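Local coordinates for ancylostoma secreted protein 1 (PDB 3NT8) that is probably associated with the transition to parasitism by infective larvae of the human hookworm and is built of two CAP domains, at residues Leu304-Lys318 / Val374-Gly388. Sequence-based numbering, arbitrary orientation.
Sequences LGENIYKTSVLKFDK and VVFCNDFTFGVCQYG
Thr381 OG1 is gripped from two directions: it donates to Val313 O at 2.6 Å and accepts a nearly straight bond (170°) from Phe316 N. A hydroxyl can donate and accept together, and chi1 of -51°, which puts OG1 beside the backbone N, turns it to the loop after strand 305-311. Threonine suits the place because it pairs this hydroxyl with a methyl, CG2, in plane at the edge of the Phe376 ring. That ring is sandwiched: Lys315 CA lies over one face, 3.6 Å from the centroid, and Lys318 NZ over the other in a cation-pi contact. A bend at chi4 (-71°) also lets Lys318 NZ donate to Val374 O at 2.8 Å, tying helix 318-330 to strand 369-376.

From the Thr311-Thr381 pair onward, strands 305-311 and 381-388 run antiparallel. Gly383 faces Tyr309, where a CB would crowd ring atom CD2. On the face bearing Glu306 and Gln386, the two extended chains run side by side, and Gln386 NE2 reaches Glu306 OE2 at 3.3 Å; His295 and Ser296 hold the carboxylate, and Ser283 binds Gln386 OE1. On the other face Asn307 ND2 donates to Tyr387 OH at 3.3 Å and also to His358 O; His245 holds the hydroxyl. In this CAP-domain sheet, polar groups thus link the strands to both flanking layers, and the threonine hydroxyl, with the Phe376 sandwich, helps set the loop's path into helix 318-330.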
ATOM      1  N   LEU A 304     -10.326 -14.023 -20.410  1.00 18.51           N
ATOM      2  CA  LEU A 304     -10.075 -13.185 -19.229  1.00 16.47           C
ATOM      3  C   LEU A 304      -8.686 -12.619 -19.302  1.00 15.81           C
ATOM      4  O   LEU A 304      -7.736 -13.319 -19.663  1.00 16.70           O
ATOM      5  CB  LEU A 304     -10.215 -14.024 -17.963  1.00 15.84           C
ATOM      6  CG  LEU A 304     -11.645 -14.486 -17.591  1.00 19.45           C
ATOM      7  CD1 LEU A 304     -11.673 -15.470 -16.389  1.00 20.90           C
ATOM      8  CD2 LEU A 304     -12.510 -13.389 -17.252  1.00 17.63           C
ATOM      9  N   GLY A 305      -8.566 -11.351 -18.949  1.00 14.71           N
ATOM     10  CA  GLY A 305      -7.253 -10.678 -18.750  1.00 14.68           C
ATOM     11  C   GLY A 305      -6.743 -10.929 -17.319  1.00 13.92           C
ATOM     12  O   GLY A 305      -7.471 -11.482 -16.520  1.00 12.91           O
ATOM     13  N   GLU A 306      -5.520 -10.511 -16.997  1.00 13.15           N
ATOM     14  CA  GLU A 306      -4.900 -10.901 -15.716  1.00 14.56           C
ATOM     15  C   GLU A 306      -3.821  -9.940 -15.298  1.00 13.91           C
ATOM     16  O   GLU A 306      -2.960  -9.534 -16.118  1.00 14.27           O
ATOM     17  CB  GLU A 306      -4.286 -12.303 -15.770  1.00 14.99           C
ATOM     18  CG  GLU A 306      -3.884 -12.860 -14.375  1.00 15.13           C
ATOM     19  CD  GLU A 306      -3.415 -14.283 -14.408  1.00 14.50           C
ATOM     20  OE1 GLU A 306      -2.360 -14.524 -15.034  1.00 15.66           O
ATOM     21  OE2 GLU A 306      -4.024 -15.133 -13.764  1.00 12.60           O
ATOM     22  N   ASN A 307      -3.878  -9.581 -14.027  1.00 13.63           N
ATOM     23  CA  ASN A 307      -2.808  -8.803 -13.370  1.00 14.76           C
ATOM     24  C   ASN A 307      -2.241  -9.540 -12.167  1.00 14.53           C
ATOM     25  O   ASN A 307      -2.995 -10.067 -11.407  1.00 12.64           O
ATOM     26  CB  ASN A 307      -3.284  -7.406 -12.974  1.00 14.33           C
ATOM     27  CG  ASN A 307      -3.271  -6.410 -14.148  1.00 15.92           C
ATOM     28  OD1 ASN A 307      -2.631  -6.641 -15.155  1.00 16.94           O
ATOM     29  ND2 ASN A 307      -3.976  -5.280 -13.990  1.00 15.66           N
ATOM     30  N   ILE A 308      -0.908  -9.626 -12.035  1.00 15.71           N
ATOM     31  CA  ILE A 308      -0.328 -10.309 -10.881  1.00 20.11           C
ATOM     32  C   ILE A 308       0.518  -9.375 -10.039  1.00 20.74           C
ATOM     33  O   ILE A 308       1.022  -8.355 -10.510  1.00 22.61           O
ATOM     34  CB  ILE A 308       0.517 -11.573 -11.244  1.00 19.43           C
ATOM     35  CG1 ILE A 308       1.611 -11.199 -12.248  1.00 21.17           C
ATOM     36  CG2 ILE A 308      -0.388 -12.666 -11.768  1.00 18.67           C
ATOM     37  CD1 ILE A 308       2.667 -12.287 -12.432  1.00 28.73           C
ATOM     38  N   TYR A 309       0.670  -9.746  -8.785  1.00 22.40           N
ATOM     39  CA  TYR A 309       1.425  -8.958  -7.802  1.00 22.99           C
ATOM     40  C   TYR A 309       2.037  -9.885  -6.723  1.00 24.30           C
ATOM     41  O   TYR A 309       1.352 -10.797  -6.256  1.00 24.98           O
ATOM     42  CB  TYR A 309       0.458  -8.006  -7.116  1.00 23.31           C
ATOM     43  CG  TYR A 309       0.890  -7.455  -5.766  1.00 22.79           C
ATOM     44  CD1 TYR A 309       1.667  -6.317  -5.682  1.00 23.04           C
ATOM     45  CD2 TYR A 309       0.464  -8.062  -4.583  1.00 27.07           C
ATOM     46  CE1 TYR A 309       2.047  -5.795  -4.485  1.00 26.67           C
ATOM     47  CE2 TYR A 309       0.849  -7.575  -3.359  1.00 28.14           C
ATOM     48  CZ  TYR A 309       1.639  -6.416  -3.313  1.00 31.90           C
ATOM     49  OH  TYR A 309       2.015  -5.904  -2.074  1.00 35.61           O
ATOM     50  N   LYS A 310       3.283  -9.616  -6.286  1.00 25.04           N
ATOM     51  CA  LYS A 310       3.766 -10.224  -5.051  1.00 26.55           C
ATOM     52  C   LYS A 310       4.476  -9.215  -4.170  1.00 26.50           C
ATOM     53  O   LYS A 310       4.965  -8.183  -4.639  1.00 26.00           O
ATOM     54  CB  LYS A 310       4.660 -11.448  -5.318  1.00 26.57           C
ATOM     55  CG  LYS A 310       6.040 -11.080  -5.850  1.00 30.01           C
ATOM     56  CD  LYS A 310       6.978 -12.290  -5.832  1.00 33.24           C
ATOM     57  CE  LYS A 310       8.395 -11.863  -6.217  1.00 34.49           C
ATOM     58  NZ  LYS A 310       8.402 -10.854  -7.321  1.00 37.06           N
ATOM     59  N   THR A 311       4.555  -9.530  -2.884  1.00 26.65           N
ATOM     60  CA  THR A 311       5.422  -8.764  -1.995  1.00 27.22           C
ATOM     61  C   THR A 311       6.124  -9.712  -1.036  1.00 27.21           C
ATOM     62  O   THR A 311       5.485 -10.619  -0.512  1.00 26.09           O
ATOM     63  CB  THR A 311       4.624  -7.692  -1.190  1.00 27.18           C
ATOM     64  OG1 THR A 311       5.483  -7.040  -0.230  1.00 30.02           O
ATOM     65  CG2 THR A 311       3.512  -8.322  -0.465  1.00 24.74           C
ATOM     66  N   SER A 312       7.407  -9.424  -0.796  1.00 28.30           N
ATOM     67  CA  SER A 312       8.278 -10.164   0.095  1.00 29.19           C
ATOM     68  C   SER A 312       7.681 -10.335   1.471  1.00 28.42           C
ATOM     69  O   SER A 312       7.912 -11.360   2.098  1.00 29.76           O
ATOM     70  CB  SER A 312       9.621  -9.457   0.218  1.00 29.96           C
ATOM     71  OG  SER A 312      10.189  -9.169  -1.068  1.00 33.71           O
ATOM     72  N   VAL A 313       6.890  -9.363   1.931  1.00 28.60           N
ATOM     73  CA  VAL A 313       6.161  -9.451   3.244  1.00 27.71           C
ATOM     74  C   VAL A 313       5.189 -10.619   3.323  1.00 28.24           C
ATOM     75  O   VAL A 313       4.260 -10.671   2.526  1.00 30.06           O
ATOM     76  CB  VAL A 313       5.340  -8.164   3.598  1.00 27.21           C
ATOM     77  CG1 VAL A 313       4.744  -8.269   4.960  1.00 22.94           C
ATOM     78  CG2 VAL A 313       6.194  -6.921   3.486  1.00 26.60           C
ATOM     79  N   LEU A 314       5.352 -11.502   4.301  1.00 27.17           N
ATOM     80  CA  LEU A 314       4.534 -12.703   4.376  1.00 28.08           C
ATOM     81  C   LEU A 314       3.277 -12.444   5.115  1.00 28.50           C
ATOM     82  O   LEU A 314       3.257 -11.640   6.017  1.00 30.01           O
ATOM     83  CB  LEU A 314       5.268 -13.877   5.016  1.00 28.20           C
ATOM     84  CG  LEU A 314       6.302 -14.600   4.165  1.00 30.32           C
ATOM     85  CD1 LEU A 314       7.621 -13.876   4.183  1.00 31.98           C
ATOM     86  CD2 LEU A 314       6.460 -16.005   4.751  1.00 38.57           C
ATOM     87  N   LYS A 315       2.207 -13.098   4.696  1.00 28.31           N
ATOM     88  CA  LYS A 315       0.894 -12.949   5.335  1.00 29.12           C
ATOM     89  C   LYS A 315       0.427 -11.480   5.426  1.00 28.75           C
ATOM     90  O   LYS A 315      -0.253 -11.052   6.392  1.00 28.68           O
ATOM     91  CB  LYS A 315       0.841 -13.695   6.693  1.00 30.12           C
ATOM     92  CG  LYS A 315       1.036 -15.230   6.579  1.00 30.17           C
ATOM     93  CD  LYS A 315       0.495 -15.934   7.806  1.00 34.05           C
ATOM     94  CE  LYS A 315       0.609 -17.470   7.711  1.00 39.99           C
ATOM     95  NZ  LYS A 315       0.517 -18.137   9.080  1.00 41.94           N
ATOM     96  N   PHE A 316       0.736 -10.719   4.367  1.00 28.16           N
ATOM     97  CA  PHE A 316       0.452  -9.271   4.346  1.00 27.17           C
ATOM     98  C   PHE A 316      -1.030  -9.007   4.361  1.00 26.31           C
ATOM     99  O   PHE A 316      -1.790  -9.659   3.653  1.00 26.21           O
ATOM    100  CB  PHE A 316       1.140  -8.586   3.162  1.00 27.00           C
ATOM    101  CG  PHE A 316       1.148  -7.106   3.244  1.00 27.24           C
ATOM    102  CD1 PHE A 316       1.702  -6.446   4.332  1.00 25.38           C
ATOM    103  CD2 PHE A 316       0.637  -6.343   2.190  1.00 27.81           C
ATOM    104  CE1 PHE A 316       1.729  -5.036   4.360  1.00 28.77           C
ATOM    105  CE2 PHE A 316       0.647  -4.944   2.224  1.00 27.14           C
ATOM    106  CZ  PHE A 316       1.201  -4.289   3.309  1.00 27.56           C
ATOM    107  N   ASP A 317      -1.466  -8.076   5.194  1.00 25.76           N
ATOM    108  CA  ASP A 317      -2.884  -7.794   5.289  1.00 26.41           C
ATOM    109  C   ASP A 317      -3.538  -7.784   3.880  1.00 27.53           C
ATOM    110  O   ASP A 317      -3.082  -7.081   2.999  1.00 27.26           O
ATOM    111  CB  ASP A 317      -3.093  -6.432   5.938  1.00 26.78           C
ATOM    112  CG  ASP A 317      -4.536  -6.120   6.146  1.00 27.94           C
ATOM    113  OD1 ASP A 317      -5.047  -6.360   7.256  1.00 36.34           O
ATOM    114  OD2 ASP A 317      -5.191  -5.663   5.197  1.00 32.30           O
ATOM    115  N   LYS A 318      -4.624  -8.533   3.710  1.00 28.49           N
ATOM    116  CA  LYS A 318      -5.201  -8.730   2.406  1.00 28.92           C
ATOM    117  C   LYS A 318      -5.712  -7.403   1.786  1.00 29.41           C
ATOM    118  O   LYS A 318      -5.553  -7.208   0.576  1.00 30.46           O
ATOM    119  CB  LYS A 318      -6.290  -9.797   2.453  1.00 27.97           C
ATOM    120  CG  LYS A 318      -5.822 -11.293   2.579  1.00 30.12           C
ATOM    121  CD  LYS A 318      -7.084 -12.206   2.468  1.00 31.17           C
ATOM    122  CE  LYS A 318      -6.944 -13.625   2.964  1.00 33.43           C
ATOM    123  NZ  LYS A 318      -6.107 -14.383   2.067  1.00 31.47           N
ATOM    124  N   VAL A 374      -6.071 -12.947  -3.038  1.00 22.20           N
ATOM    125  CA  VAL A 374      -4.831 -12.675  -2.325  1.00 21.61           C
ATOM    126  C   VAL A 374      -4.527 -13.953  -1.528  1.00 22.29           C
ATOM    127  O   VAL A 374      -5.317 -14.372  -0.648  1.00 21.19           O
ATOM    128  CB  VAL A 374      -4.925 -11.450  -1.338  1.00 21.99           C
ATOM    129  CG1 VAL A 374      -3.587 -11.178  -0.673  1.00 21.91           C
ATOM    130  CG2 VAL A 374      -5.315 -10.159  -2.026  1.00 25.12           C
ATOM    131  N   VAL A 375      -3.384 -14.567  -1.835  1.00 23.10           N
ATOM    132  CA  VAL A 375      -3.060 -15.923  -1.328  1.00 24.04           C
ATOM    133  C   VAL A 375      -1.778 -15.793  -0.515  1.00 24.85           C
ATOM    134  O   VAL A 375      -0.798 -15.148  -0.979  1.00 23.44           O
ATOM    135  CB  VAL A 375      -2.863 -16.983  -2.476  1.00 23.17           C
ATOM    136  CG1 VAL A 375      -2.717 -18.416  -1.891  1.00 28.52           C
ATOM    137  CG2 VAL A 375      -4.043 -17.005  -3.407  1.00 24.01           C
ATOM    138  N   PHE A 376      -1.773 -16.362   0.694  1.00 25.38           N
ATOM    139  CA  PHE A 376      -0.526 -16.348   1.491  1.00 26.24           C
ATOM    140  C   PHE A 376       0.323 -17.539   1.083  1.00 27.64           C
ATOM    141  O   PHE A 376       0.008 -18.684   1.407  1.00 28.70           O
ATOM    142  CB  PHE A 376      -0.780 -16.357   2.984  1.00 25.61           C
ATOM    143  CG  PHE A 376      -1.573 -15.153   3.508  1.00 25.94           C
ATOM    144  CD1 PHE A 376      -1.436 -13.890   2.945  1.00 27.97           C
ATOM    145  CD2 PHE A 376      -2.392 -15.287   4.609  1.00 26.07           C
ATOM    146  CE1 PHE A 376      -2.149 -12.795   3.446  1.00 24.28           C
ATOM    147  CE2 PHE A 376      -3.111 -14.197   5.114  1.00 30.01           C
ATOM    148  CZ  PHE A 376      -2.972 -12.933   4.501  1.00 26.94           C
ATOM    149  N   CYS A 377       1.390 -17.275   0.340  1.00 29.50           N
ATOM    150  CA  CYS A 377       2.277 -18.324  -0.077  1.00 31.85           C
ATOM    151  C   CYS A 377       3.459 -18.317   0.899  1.00 34.20           C
ATOM    152  O   CYS A 377       3.655 -17.341   1.639  1.00 34.28           O
ATOM    153  CB  CYS A 377       2.690 -18.107  -1.527  1.00 30.86           C
ATOM    154  SG  CYS A 377       1.298 -18.271  -2.745  1.00 32.74           S
ATOM    155  N   ASN A 378       4.229 -19.403   0.937  1.00 36.78           N
ATOM    156  CA  ASN A 378       5.290 -19.502   1.948  1.00 39.42           C
ATOM    157  C   ASN A 378       6.517 -18.602   1.661  1.00 39.76           C
ATOM    158  O   ASN A 378       7.463 -18.471   2.472  1.00 41.55           O
ATOM    159  CB  ASN A 378       5.664 -20.973   2.221  1.00 40.48           C
ATOM    160  CG  ASN A 378       5.964 -21.777   0.947  1.00 42.56           C
ATOM    161  OD1 ASN A 378       6.565 -21.279  -0.022  1.00 44.05           O
ATOM    162  ND2 ASN A 378       5.572 -23.045   0.968  1.00 43.01           N
ATOM    163  N   ASP A 379       6.450 -17.934   0.531  1.00 39.05           N
ATOM    164  CA  ASP A 379       7.574 -17.232  -0.028  1.00 38.72           C
ATOM    165  C   ASP A 379       7.253 -15.722  -0.296  1.00 36.97           C
ATOM    166  O   ASP A 379       8.163 -14.887  -0.527  1.00 37.32           O
ATOM    167  CB  ASP A 379       7.927 -17.958  -1.326  1.00 39.89           C
ATOM    168  CG  ASP A 379       9.301 -17.634  -1.814  1.00 43.68           C
ATOM    169  OD1 ASP A 379      10.175 -18.519  -1.620  1.00 45.93           O
ATOM    170  OD2 ASP A 379       9.491 -16.513  -2.378  1.00 46.07           O
ATOM    171  N   PHE A 380       5.965 -15.383  -0.275  1.00 34.28           N
ATOM    172  CA  PHE A 380       5.505 -14.044  -0.640  1.00 31.59           C
ATOM    173  C   PHE A 380       4.021 -14.057  -0.487  1.00 29.75           C
ATOM    174  O   PHE A 380       3.426 -15.142  -0.464  1.00 29.03           O
ATOM    175  CB  PHE A 380       5.886 -13.633  -2.063  1.00 31.67           C
ATOM    176  CG  PHE A 380       5.657 -14.701  -3.118  1.00 32.10           C
ATOM    177  CD1 PHE A 380       4.404 -14.907  -3.675  1.00 34.89           C
ATOM    178  CD2 PHE A 380       6.727 -15.447  -3.613  1.00 36.07           C
ATOM    179  CE1 PHE A 380       4.202 -15.893  -4.673  1.00 37.20           C
ATOM    180  CE2 PHE A 380       6.543 -16.455  -4.618  1.00 37.84           C
ATOM    181  CZ  PHE A 380       5.270 -16.675  -5.135  1.00 38.81           C
ATOM    182  N   THR A 381       3.431 -12.869  -0.308  1.00 28.13           N
ATOM    183  CA  THR A 381       1.968 -12.709  -0.419  1.00 26.51           C
ATOM    184  C   THR A 381       1.670 -12.478  -1.921  1.00 25.14           C
ATOM    185  O   THR A 381       2.218 -11.595  -2.525  1.00 25.25           O
ATOM    186  CB  THR A 381       1.471 -11.554   0.435  1.00 27.26           C
ATOM    187  OG1 THR A 381       1.970 -11.698   1.776  1.00 28.88           O
ATOM    188  CG2 THR A 381      -0.027 -11.484   0.461  1.00 24.05           C
ATOM    189  N   PHE A 382       0.777 -13.274  -2.497  1.00 24.39           N
ATOM    190  CA  PHE A 382       0.511 -13.328  -3.942  1.00 22.58           C
ATOM    191  C   PHE A 382      -0.864 -12.741  -4.241  1.00 21.55           C
ATOM    192  O   PHE A 382      -1.841 -13.124  -3.623  1.00 21.16           O
ATOM    193  CB  PHE A 382       0.578 -14.824  -4.356  1.00 23.02           C
ATOM    194  CG  PHE A 382       0.477 -15.080  -5.861  1.00 24.27           C
ATOM    195  CD1 PHE A 382       0.887 -14.128  -6.756  1.00 24.46           C
ATOM    196  CD2 PHE A 382      -0.003 -16.304  -6.358  1.00 21.96           C
ATOM    197  CE1 PHE A 382       0.823 -14.365  -8.131  1.00 22.54           C
ATOM    198  CE2 PHE A 382      -0.065 -16.533  -7.705  1.00 21.25           C
ATOM    199  CZ  PHE A 382       0.368 -15.549  -8.597  1.00 19.16           C
ATOM    200  N   GLY A 383      -0.931 -11.765  -5.156  1.00 20.64           N
ATOM    201  CA  GLY A 383      -2.180 -11.081  -5.493  1.00 18.67           C
ATOM    202  C   GLY A 383      -2.471 -11.253  -6.993  1.00 17.54           C
ATOM    203  O   GLY A 383      -1.600 -10.999  -7.822  1.00 17.31           O
ATOM    204  N   VAL A 384      -3.646 -11.773  -7.323  1.00 16.30           N
ATOM    205  CA  VAL A 384      -4.060 -12.037  -8.728  1.00 15.14           C
ATOM    206  C   VAL A 384      -5.410 -11.355  -8.965  1.00 17.03           C
ATOM    207  O   VAL A 384      -6.365 -11.550  -8.185  1.00 18.55           O
ATOM    208  CB  VAL A 384      -4.196 -13.569  -9.064  1.00 14.48           C
ATOM    209  CG1 VAL A 384      -4.687 -13.800 -10.590  1.00 10.50           C
ATOM    210  CG2 VAL A 384      -2.901 -14.368  -8.779  1.00  9.99           C
ATOM    211  N   CYS A 385      -5.517 -10.527  -9.998  1.00 17.37           N
ATOM    212  CA  CYS A 385      -6.843 -10.110 -10.446  1.00 17.50           C
ATOM    213  C   CYS A 385      -7.100 -10.511 -11.910  1.00 16.60           C
ATOM    214  O   CYS A 385      -6.235 -10.392 -12.775  1.00 16.74           O
ATOM    215  CB  CYS A 385      -6.994  -8.591 -10.379  1.00 19.01           C
ATOM    216  SG  CYS A 385      -7.160  -7.919  -8.714  1.00 20.10           S
ATOM    217  N   GLN A 386      -8.338 -10.874 -12.192  1.00 14.76           N
ATOM    218  CA  GLN A 386      -8.719 -11.323 -13.545  1.00 14.99           C
ATOM    219  C   GLN A 386      -9.880 -10.484 -14.031  1.00 14.30           C
ATOM    220  O   GLN A 386     -10.650  -9.960 -13.257  1.00 14.19           O
ATOM    221  CB  GLN A 386      -9.057 -12.832 -13.590  1.00 15.27           C
ATOM    222  CG  GLN A 386      -7.823 -13.755 -13.498  1.00 16.27           C
ATOM    223  CD  GLN A 386      -8.174 -15.237 -13.641  1.00 16.96           C
ATOM    224  OE1 GLN A 386      -9.318 -15.614 -13.926  1.00 13.48           O
ATOM    225  NE2 GLN A 386      -7.164 -16.085 -13.461  1.00 18.95           N
ATOM    226  N   TYR A 387     -10.016 -10.390 -15.321  1.00 13.77           N
ATOM    227  CA  TYR A 387     -10.706  -9.281 -15.971  1.00 14.58           C
ATOM    228  C   TYR A 387     -11.500  -9.781 -17.140  1.00 15.99           C
ATOM    229  O   TYR A 387     -10.927 -10.331 -18.093  1.00 18.56           O
ATOM    230  CB  TYR A 387      -9.686  -8.245 -16.435  1.00 11.42           C
ATOM    231  CG  TYR A 387      -8.896  -7.548 -15.288  1.00 14.91           C
ATOM    232  CD1 TYR A 387      -9.328  -6.318 -14.731  1.00 10.47           C
ATOM    233  CD2 TYR A 387      -7.674  -8.059 -14.828  1.00 12.08           C
ATOM    234  CE1 TYR A 387      -8.623  -5.702 -13.755  1.00  8.90           C
ATOM    235  CE2 TYR A 387      -6.933  -7.409 -13.864  1.00 11.04           C
ATOM    236  CZ  TYR A 387      -7.440  -6.250 -13.305  1.00 10.40           C
ATOM    237  OH  TYR A 387      -6.747  -5.619 -12.311  1.00 15.59           O
ATOM    238  N   GLY A 388     -12.815  -9.596 -17.101  1.00 17.10           N
ATOM    239  CA  GLY A 388     -13.680 -10.075 -18.163  1.00 19.22           C
ATOM    240  C   GLY A 388     -14.538  -8.966 -18.755  1.00 21.23           C
ATOM    241  O   GLY A 388     -15.038  -8.119 -18.027  1.00 22.50           O
TER
HETATM  242  O   HOH W   1      10.149 -13.666   1.016  1.00 38.28           O
HETATM  243  O   HOH W   2       2.603 -15.609   3.085  1.00 39.24           O